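Local coordinates for protein alkylhalidase CmlS (Streptomyces venezuelae, PDB 3I3L) that is a flavin-dependent halogenase of chloramphenicol biosynthesis that carries a covalently bound FAD, at residues 24-29 / 340-345; 203-208 / 376-381; 476-481 / 556-561. All blocks are in the same frame, centred on the assembly; numbering follows the deposited sequence.

Contact 1. Residues 24-29 / 340-345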
loop_
_atom_site.group_PDB
_atom_site.type_symbol
_atom_site.label_atom_id
_atom_site.label_comp_id
_atom_site.label_asym_id
_atom_site.label_seq_id
_atom_site.Cartn_x
_atom_site.Cartn_y
_atom_site.Cartn_z
ATOM N N SER A 24 -24.221 -10.561 -11.150
ATOM C CA SER A 24 -24.827 -10.066 -9.924
ATOM C C SER A 24 -25.224 -8.616 -10.026
ATOM O O SER A 24 -24.638 -7.831 -10.739
ATOM C CB SER A 24 -23.850 -10.207 -8.739
ATOM O OG SER A 24 -23.668 -11.581 -8.389
ATOM N N LYS A 25 -26.271 -8.278 -9.287
ATOM C CA LYS A 25 -26.553 -6.890 -8.975
ATOM C C LYS A 25 -25.740 -6.464 -7.740
ATOM O O LYS A 25 -25.851 -7.092 -6.658
ATOM C CB LYS A 25 -28.038 -6.744 -8.663
ATOM C CG LYS A 25 -28.533 -5.311 -8.676
ATOM C CD LYS A 25 -30.071 -5.299 -8.778
ATOM C CE LYS A 25 -30.611 -3.884 -9.000
ATOM N NZ LYS A 25 -30.159 -3.319 -10.362
ATOM N N VAL A 26 -24.981 -5.378 -7.862
ATOM C CA VAL A 26 -24.095 -4.987 -6.772
ATOM C C VAL A 26 -24.256 -3.547 -6.398
ATOM O O VAL A 26 -24.088 -2.681 -7.251
ATOM C CB VAL A 26 -22.585 -5.199 -7.144
ATOM C CG1 VAL A 26 -21.731 -4.905 -5.933
ATOM C CG2 VAL A 26 -22.349 -6.611 -7.653
ATOM N N ALA A 27 -24.568 -3.290 -5.130
ATOM C CA ALA A 27 -24.590 -1.951 -4.587
ATOM C C ALA A 27 -23.192 -1.588 -4.051
ATOM O O ALA A 27 -22.501 -2.428 -3.440
ATOM C CB ALA A 27 -25.564 -1.842 -3.418
ATOM N N ILE A 28 -22.784 -0.341 -4.314
ATOM C CA ILE A 28 -21.523 0.127 -3.864
ATOM C C ILE A 28 -21.715 1.375 -3.084
ATOM O O ILE A 28 -22.202 2.374 -3.605
ATOM C CB ILE A 28 -20.542 0.390 -5.020
ATOM C CG1 ILE A 28 -20.126 -0.923 -5.691
ATOM C CG2 ILE A 28 -19.224 1.036 -4.448
ATOM C CD1 ILE A 28 -19.193 -0.582 -6.991
ATOM N N ILE A 29 -21.315 1.342 -1.826
ATOM C CA ILE A 29 -21.390 2.541 -0.959
ATOM C C ILE A 29 -20.114 3.360 -1.059
ATOM O O ILE A 29 -19.055 2.890 -0.630
ATOM C CB ILE A 29 -21.528 2.094 0.542
ATOM C CG1 ILE A 29 -22.749 1.202 0.734
ATOM C CG2 ILE A 29 -21.598 3.265 1.498
ATOM C CD1 ILE A 29 -22.639 0.245 1.973
ATOM N N ALA A 340 -13.226 -8.904 -8.566
ATOM C CA ALA A 340 -12.902 -10.199 -9.110
ATOM C C ALA A 340 -13.481 -11.262 -8.212
ATOM O O ALA A 340 -13.904 -12.327 -8.686
ATOM C CB ALA A 340 -11.377 -10.343 -9.228
ATOM N N ALA A 341 -13.460 -11.010 -6.898
ATOM C CA ALA A 341 -13.976 -11.978 -5.927
ATOM C C ALA A 341 -15.475 -12.185 -6.108
ATOM O O ALA A 341 -15.956 -13.321 -6.073
ATOM C CB ALA A 341 -13.692 -11.477 -4.462
ATOM N N ILE A 342 -16.209 -11.050 -6.239
ATOM C CA ILE A 342 -17.661 -11.130 -6.439
ATOM C C ILE A 342 -17.966 -11.897 -7.775
ATOM O O ILE A 342 -18.834 -12.767 -7.836
ATOM C CB ILE A 342 -18.255 -9.740 -6.418
ATOM C CG1 ILE A 342 -18.318 -9.178 -4.948
ATOM C CG2 ILE A 342 -19.742 -9.780 -6.964
ATOM C CD1 ILE A 342 -18.562 -7.691 -4.953
ATOM N N ASP A 343 -17.208 -11.595 -8.818
ATOM C CA ASP A 343 -17.366 -12.311 -10.085
ATOM C C ASP A 343 -17.157 -13.810 -9.959
ATOM O O ASP A 343 -17.943 -14.618 -10.465
ATOM C CB ASP A 343 -16.408 -11.733 -11.153
ATOM C CG ASP A 343 -16.581 -12.411 -12.506
ATOM O OD1 ASP A 343 -17.718 -12.432 -13.037
ATOM O OD2 ASP A 343 -15.599 -12.949 -13.020
ATOM N N ARG A 344 -16.094 -14.205 -9.269
ATOM C CA ARG A 344 -15.817 -15.619 -9.095
ATOM C C ARG A 344 -16.883 -16.329 -8.316
ATOM O O ARG A 344 -17.232 -17.465 -8.621
ATOM C CB ARG A 344 -14.453 -15.798 -8.410
ATOM C CG ARG A 344 -13.975 -17.194 -8.313
ATOM C CD ARG A 344 -13.352 -17.685 -9.588
ATOM N NE ARG A 344 -13.108 -19.129 -9.540
ATOM C CZ ARG A 344 -12.637 -19.866 -10.553
ATOM N NH1 ARG A 344 -12.279 -19.311 -11.694
ATOM N NH2 ARG A 344 -12.509 -21.181 -10.397
ATOM N N ILE A 345 -17.388 -15.710 -7.256
ATOM C CA ILE A 345 -18.390 -16.377 -6.440
ATOM C C ILE A 345 -19.700 -16.496 -7.230
ATOM O O ILE A 345 -20.434 -17.434 -7.070
ATOM C CB ILE A 345 -18.655 -15.614 -5.109
ATOM C CG1 ILE A 345 -17.412 -15.653 -4.196
ATOM C CG2 ILE A 345 -19.919 -16.196 -4.386
ATOM C CD1 ILE A 345 -17.448 -14.581 -3.067
#

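Contact 2. Residues 203-208 / 376-381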
loop_
_atom_site.group_PDB
_atom_site.type_symbol
_atom_site.label_atom_id
_atom_site.label_comp_id
_atom_site.label_asym_id
_atom_site.label_seq_id
_atom_site.Cartn_x
_atom_site.Cartn_y
_atom_site.Cartn_z
ATOM N N TYR A 203 -0.532 3.555 16.959
ATOM C CA TYR A 203 -0.365 4.412 15.791
ATOM C C TYR A 203 -1.593 5.326 15.610
ATOM O O TYR A 203 -2.490 5.079 14.749
ATOM C CB TYR A 203 -0.060 3.557 14.562
ATOM C CG TYR A 203 1.369 3.038 14.544
ATOM C CD1 TYR A 203 1.811 2.206 15.515
ATOM C CD2 TYR A 203 2.272 3.439 13.582
ATOM C CE1 TYR A 203 3.096 1.720 15.535
ATOM C CE2 TYR A 203 3.570 2.964 13.586
ATOM C CZ TYR A 203 3.952 2.067 14.581
ATOM O OH TYR A 203 5.200 1.551 14.657
ATOM N N ARG A 204 -1.673 6.329 16.463
ATOM C CA ARG A 204 -2.861 7.186 16.488
ATOM C C ARG A 204 -2.447 8.559 16.087
ATOM O O ARG A 204 -2.274 9.407 16.927
ATOM C CB ARG A 204 -3.537 7.193 17.848
ATOM C CG ARG A 204 -4.044 5.744 18.206
ATOM C CD ARG A 204 -4.654 5.629 19.551
ATOM N NE ARG A 204 -5.086 4.242 19.789
ATOM C CZ ARG A 204 -5.784 3.856 20.844
ATOM N NH1 ARG A 204 -6.139 4.774 21.761
ATOM N NH2 ARG A 204 -6.130 2.575 20.987
ATOM N N ASN A 205 -2.306 8.730 14.773
ATOM C CA ASN A 205 -1.829 9.899 14.130
ATOM C C ASN A 205 -2.953 10.889 13.946
ATOM O O ASN A 205 -4.127 10.530 13.666
ATOM C CB ASN A 205 -1.280 9.492 12.756
ATOM C CG ASN A 205 -0.011 8.716 12.860
ATOM O OD1 ASN A 205 0.790 8.949 13.748
ATOM N ND2 ASN A 205 0.183 7.764 11.965
ATOM N N PHE A 206 -2.584 12.165 13.989
ATOM C CA PHE A 206 -3.548 13.271 13.951
ATOM C C PHE A 206 -2.874 14.255 12.988
ATOM O O PHE A 206 -1.698 14.526 13.133
ATOM C CB PHE A 206 -3.676 13.763 15.411
ATOM C CG PHE A 206 -4.335 15.079 15.578
ATOM C CD1 PHE A 206 -5.554 15.324 15.006
ATOM C CD2 PHE A 206 -3.732 16.083 16.357
ATOM C CE1 PHE A 206 -6.195 16.583 15.173
ATOM C CE2 PHE A 206 -4.301 17.325 16.493
ATOM C CZ PHE A 206 -5.545 17.578 15.918
ATOM N N ALA A 207 -3.593 14.726 11.963
ATOM C CA ALA A 207 -2.972 15.567 10.942
ATOM C C ALA A 207 -3.554 16.968 10.837
ATOM O O ALA A 207 -4.759 17.159 11.052
ATOM C CB ALA A 207 -3.042 14.893 9.514
ATOM N N VAL A 208 -2.679 17.909 10.452
ATOM C CA VAL A 208 -2.983 19.331 10.400
ATOM C C VAL A 208 -2.228 19.916 9.210
ATOM O O VAL A 208 -1.005 19.803 9.132
ATOM C CB VAL A 208 -2.493 20.032 11.705
ATOM C CG1 VAL A 208 -2.843 21.498 11.701
ATOM C CG2 VAL A 208 -3.101 19.339 12.938
ATOM N N SER A 376 9.888 -0.352 11.714
ATOM C CA SER A 376 11.309 -0.168 11.409
ATOM C C SER A 376 11.655 1.283 11.116
ATOM O O SER A 376 12.503 1.859 11.781
ATOM C CB SER A 376 11.695 -1.036 10.216
ATOM O OG SER A 376 11.739 -2.365 10.644
ATOM N N PHE A 377 10.987 1.889 10.145
ATOM C CA PHE A 377 11.249 3.293 9.843
ATOM C C PHE A 377 11.102 4.221 11.033
ATOM O O PHE A 377 11.993 5.035 11.272
ATOM C CB PHE A 377 10.470 3.827 8.645
ATOM C CG PHE A 377 11.052 3.421 7.360
ATOM C CD1 PHE A 377 10.741 2.182 6.793
ATOM C CD2 PHE A 377 11.934 4.261 6.705
ATOM C CE1 PHE A 377 11.312 1.790 5.573
ATOM C CE2 PHE A 377 12.496 3.882 5.500
ATOM C CZ PHE A 377 12.180 2.632 4.936
ATOM N N TYR A 378 10.003 4.104 11.788
ATOM C CA TYR A 378 9.862 4.971 12.956
ATOM C C TYR A 378 11.041 4.739 13.960
ATOM O O TYR A 378 11.603 5.679 14.487
ATOM C CB TYR A 378 8.513 4.821 13.641
ATOM C CG TYR A 378 7.411 5.567 12.957
ATOM C CD1 TYR A 378 7.553 6.884 12.624
ATOM C CD2 TYR A 378 6.221 4.954 12.624
ATOM C CE1 TYR A 378 6.541 7.596 12.009
ATOM C CE2 TYR A 378 5.174 5.684 11.984
ATOM C CZ TYR A 378 5.376 6.983 11.675
ATOM O OH TYR A 378 4.382 7.742 11.037
ATOM N N THR A 379 11.386 3.471 14.223
ATOM C CA THR A 379 12.505 3.177 15.101
ATOM C C THR A 379 13.836 3.850 14.661
ATOM O O THR A 379 14.583 4.336 15.513
ATOM C CB THR A 379 12.676 1.663 15.288
ATOM O OG1 THR A 379 11.427 1.163 15.744
ATOM C CG2 THR A 379 13.752 1.347 16.356
ATOM N N PHE A 380 14.113 3.886 13.358
ATOM C CA PHE A 380 15.355 4.510 12.861
ATOM C C PHE A 380 15.378 5.977 13.132
ATOM O O PHE A 380 16.432 6.528 13.522
ATOM C CB PHE A 380 15.560 4.316 11.340
ATOM C CG PHE A 380 15.700 2.890 10.947
ATOM C CD1 PHE A 380 16.292 1.973 11.827
ATOM C CD2 PHE A 380 15.241 2.440 9.709
ATOM C CE1 PHE A 380 16.409 0.628 11.475
ATOM C CE2 PHE A 380 15.383 1.094 9.340
ATOM C CZ PHE A 380 15.959 0.193 10.222
ATOM N N ALA A 381 14.246 6.634 12.930
ATOM C CA ALA A 381 14.208 8.074 13.236
ATOM C C ALA A 381 14.283 8.359 14.736
ATOM O O ALA A 381 14.742 9.432 15.137
ATOM C CB ALA A 381 12.990 8.734 12.668
#

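Contact 3. Residues 476-481 / 556-561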
loop_
_atom_site.group_PDB
_atom_site.type_symbol
_atom_site.label_atom_id
_atom_site.label_comp_id
_atom_site.label_asym_id
_atom_site.label_seq_id
_atom_site.Cartn_x
_atom_site.Cartn_y
_atom_site.Cartn_z
ATOM N N PHE A 476 20.596 -26.730 1.089
ATOM C CA PHE A 476 19.262 -26.221 1.445
ATOM C C PHE A 476 18.513 -27.257 2.263
ATOM O O PHE A 476 18.587 -28.439 1.954
ATOM C CB PHE A 476 18.383 -25.911 0.195
ATOM C CG PHE A 476 18.628 -24.565 -0.436
ATOM C CD1 PHE A 476 18.394 -23.402 0.267
ATOM C CD2 PHE A 476 19.073 -24.468 -1.762
ATOM C CE1 PHE A 476 18.574 -22.151 -0.317
ATOM C CE2 PHE A 476 19.289 -23.235 -2.355
ATOM C CZ PHE A 476 19.027 -22.063 -1.631
ATOM N N LYS A 477 17.724 -26.805 3.240
ATOM C CA LYS A 477 16.709 -27.646 3.918
ATOM C C LYS A 477 15.270 -27.166 3.652
ATOM O O LYS A 477 14.984 -25.941 3.547
ATOM C CB LYS A 477 16.926 -27.600 5.417
ATOM C CG LYS A 477 18.302 -28.103 5.868
ATOM C CD LYS A 477 18.309 -28.138 7.443
ATOM C CE LYS A 477 19.585 -28.727 7.998
ATOM N NZ LYS A 477 19.808 -28.221 9.396
ATOM N N TRP A 478 14.360 -28.106 3.540
ATOM C CA TRP A 478 12.950 -27.770 3.344
ATOM C C TRP A 478 12.248 -27.873 4.700
ATOM O O TRP A 478 12.658 -28.672 5.555
ATOM C CB TRP A 478 12.334 -28.737 2.350
ATOM C CG TRP A 478 10.914 -28.535 1.976
ATOM C CD1 TRP A 478 9.841 -29.258 2.428
ATOM C CD2 TRP A 478 10.386 -27.580 1.032
ATOM N NE1 TRP A 478 8.695 -28.795 1.832
ATOM C CE2 TRP A 478 9.005 -27.781 0.968
ATOM C CE3 TRP A 478 10.960 -26.604 0.228
ATOM C CZ2 TRP A 478 8.169 -27.014 0.143
ATOM C CZ3 TRP A 478 10.151 -25.850 -0.591
ATOM C CH2 TRP A 478 8.773 -26.059 -0.646
ATOM N N THR A 479 11.213 -27.062 4.887
ATOM C CA THR A 479 10.465 -27.028 6.154
ATOM C C THR A 479 9.297 -28.002 6.043
ATOM O O THR A 479 8.386 -27.812 5.222
ATOM C CB THR A 479 9.952 -25.602 6.511
ATOM O OG1 THR A 479 11.046 -24.662 6.505
ATOM C CG2 THR A 479 9.298 -25.585 7.912
ATOM N N GLY A 480 9.346 -29.059 6.861
ATOM C CA GLY A 480 8.449 -30.212 6.716
ATOM C C GLY A 480 9.125 -31.291 5.877
ATOM O O GLY A 480 10.272 -31.128 5.422
ATOM N N GLY A 481 8.434 -32.397 5.651
ATOM C CA GLY A 481 9.029 -33.491 4.849
ATOM C C GLY A 481 8.337 -33.649 3.506
ATOM O O GLY A 481 8.691 -34.509 2.683
ATOM N N VAL A 556 14.501 -16.790 -3.570
ATOM C CA VAL A 556 14.429 -15.725 -2.550
ATOM C C VAL A 556 13.055 -15.713 -1.847
ATOM O O VAL A 556 12.948 -15.574 -0.614
ATOM C CB VAL A 556 14.807 -14.303 -3.112
ATOM C CG1 VAL A 556 14.484 -13.218 -2.110
ATOM C CG2 VAL A 556 16.307 -14.242 -3.462
ATOM N N ARG A 557 12.008 -15.844 -2.637
ATOM C CA ARG A 557 10.674 -15.858 -2.046
ATOM C C ARG A 557 10.480 -17.071 -1.136
ATOM O O ARG A 557 9.930 -16.939 -0.063
ATOM C CB ARG A 557 9.575 -15.782 -3.113
ATOM C CG ARG A 557 9.311 -14.357 -3.632
ATOM C CD ARG A 557 9.250 -13.381 -2.448
ATOM N NE ARG A 557 9.271 -11.963 -2.841
ATOM C CZ ARG A 557 10.366 -11.209 -3.001
ATOM N NH1 ARG A 557 10.236 -9.932 -3.335
ATOM N NH2 ARG A 557 11.584 -11.708 -2.838
ATOM N N LEU A 558 10.979 -18.232 -1.545
ATOM C CA LEU A 558 10.894 -19.440 -0.682
ATOM C C LEU A 558 11.678 -19.273 0.600
ATOM O O LEU A 558 11.300 -19.814 1.649
ATOM C CB LEU A 558 11.302 -20.718 -1.426
ATOM C CG LEU A 558 10.269 -21.191 -2.442
ATOM C CD1 LEU A 558 10.922 -22.069 -3.542
ATOM C CD2 LEU A 558 9.064 -21.888 -1.753
ATOM N N MET A 559 12.765 -18.527 0.531
ATOM C CA MET A 559 13.538 -18.274 1.715
ATOM C C MET A 559 12.720 -17.355 2.640
ATOM O O MET A 559 12.556 -17.686 3.810
ATOM C CB MET A 559 14.949 -17.724 1.395
ATOM C CG MET A 559 15.912 -18.816 0.799
ATOM S SD MET A 559 17.547 -18.331 0.265
ATOM C CE MET A 559 18.325 -18.116 1.767
ATOM N N GLU A 560 12.220 -16.226 2.108
ATOM C CA GLU A 560 11.394 -15.278 2.891
ATOM C C GLU A 560 10.114 -15.938 3.456
ATOM O O GLU A 560 9.663 -15.579 4.532
ATOM C CB GLU A 560 10.987 -14.045 2.077
ATOM C CG GLU A 560 12.069 -13.013 1.922
ATOM C CD GLU A 560 11.934 -12.171 0.637
ATOM O OE1 GLU A 560 11.027 -12.443 -0.199
ATOM O OE2 GLU A 560 12.757 -11.236 0.457
ATOM N N ALA A 561 9.566 -16.904 2.722
ATOM C CA ALA A 561 8.394 -17.653 3.170
ATOM C C ALA A 561 8.728 -18.641 4.274
ATOM O O ALA A 561 7.816 -19.234 4.841
ATOM C CB ALA A 561 7.765 -18.374 2.024
#

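Contact 1. Residues 24-29 / 340-345
Val26 and Ile342 make the apolar part of this contact, branch to branch: CG2 of Val26 lies 4.2 Å from CG2 of Ile342. A chi1 of -175° sets CG1 of the valine anti to the backbone N, which leaves CG2, beside that N, as the branch that meets the isoleucine. On the helix, the isoleucine methyl that faces the strand also approaches the base of Ser24, whose CB is 4.5 Å from Ile342 CG2. Leu42 of helix 33-44 packs on both Val26 and Ile342, and Phe179 and Ile181 of the adjacent strand extend the apolar layer around the isoleucine.

Polar ties between the segments are indirect. Ser24 OG is hydrogen-bonded to Thr346 OG1, an atom that also bonds the carbonyl O of Ile342. His47 bridges as well, through ND1 to Ser24 N and through NE2 to Asp343 OD1, while Asp343 OD2 is salt-bridged to Arg347 and Arg497.

Strand 25-29 runs into the Gly30, Gly32, Gly35 pattern, consistent with a Rossmann-type FAD-binding unit, and Ile29 at its end touches the FAD. The direct contact is thus a light apolar one, filled out by neighbouring side chains, with directional bonds gathered at the strand's beginning.

Contact 2. Residues 203-208 / 376-381
Tyr203 meets the edge of the Tyr378 ring: its CE2 lies near the plane of that ring, 3.5 Å from both CD2 and CE2 of Tyr378. The two rings touch rim to rim, neither covering the other's face, with centroids 5.7 Å apart and planes turned by 53°. With CG anti to the carbonyl carbon (chi1 -76°), Tyr203 sends its ring out to this edge. Tyr203 OH passes alongside at 4.1 Å from Tyr378 CD2, the side chains sliding past each other in opposite directions.

Segment 203-208 belongs to a strand of the large mixed sheet, antiparallel to strand 287-302; Asn205 shares backbone hydrogen bonds with Asp297, the residue joined covalently to FAD, and Ala207 touches the cofactor. With an alanine in place of Tyr203, the edge of Tyr378 is likely to lose its aromatic neighbour, opening a gap between strand and helix.

Asn205 ND2 comes no closer than 4.3 Å to Tyr378 OH, yet both atoms are hydrogen-bonded to Asp321 OD2, so one carboxylate oxygen gathers the two polar ends. Tyr378 OH also bonds Trp235 NE1. Bonds at both ends of the Asn205 amide, ND2 to Asp321 and OD1 to Arg394 NH2, would fix its rotation.

Contact 3. Residues 476-481 / 556-561
The end of strand 473-478 and the C-terminal part of helix 551-560 face each other with backbones well apart, the nearest CA atoms, those of Trp478 and Leu558, being 9.5 Å from one another, so side chains alone bridge the interval. Two pairs do so.

Phe476 and Met559 form a Met-aromatic contact of the edge type. The sulfur SD of Met559 lies 4.0 Å from CE1 of Phe476, and the line from SD to the ring centroid, 5.3 Å long, runs 82° off the ring normal, which puts the sulfur close to the ring plane. In the methionine, CG lies anti to the carbonyl carbon and the chain runs on extended about CB-CG (chi2 176°), which carries SD to the ring; the bend beyond it turns only the terminal methyl. The two side chains cross at about a right angle.

The second pair is purely apolar. Trp478 has CG anti to its backbone N (chi1 -178°), and the six-membered end of its indole brings CZ3 to 4.3 Å from CD2 of Leu558. The other end of the indole is tied down by a hydrogen bond from NE1 to the carbonyl O of Lys482.

Both segments lie in the CmlS C-terminal domain, away from the FAD site, and strand 473-478 is an outermost strand of its three-stranded antiparallel sheet. All four contacting side chains also touch Leu564, on the neighbouring strand 564-568. Helix 519-531 also packs here, with Leu528 on Phe476 and Trp478, and Phe525 on Leu558, so that this sheet and two helices share one hydrophobic interior.

Overall arrangement
From the N terminus, the first strand enters contact 1, which closes only some 310 residues later when helix 327-347 comes back to it. Contact 2 opens inside that span, at strand 203-213, but closes after it, on helix 352-382, so the two loops cross. Helices 327-347 and 352-382 follow each other in the chain, yet contacts 1 and 2 lie on opposite sides of its centre, the nearest atoms of the two contacts about 22 Å apart; the first helix packs on the sheet that holds strand 25-29, the second on the large mixed sheet through strand 203-213. Contact 3 comes in series, a shorter loop within the C-terminal region that fastens strand 473-478 to helix 551-560.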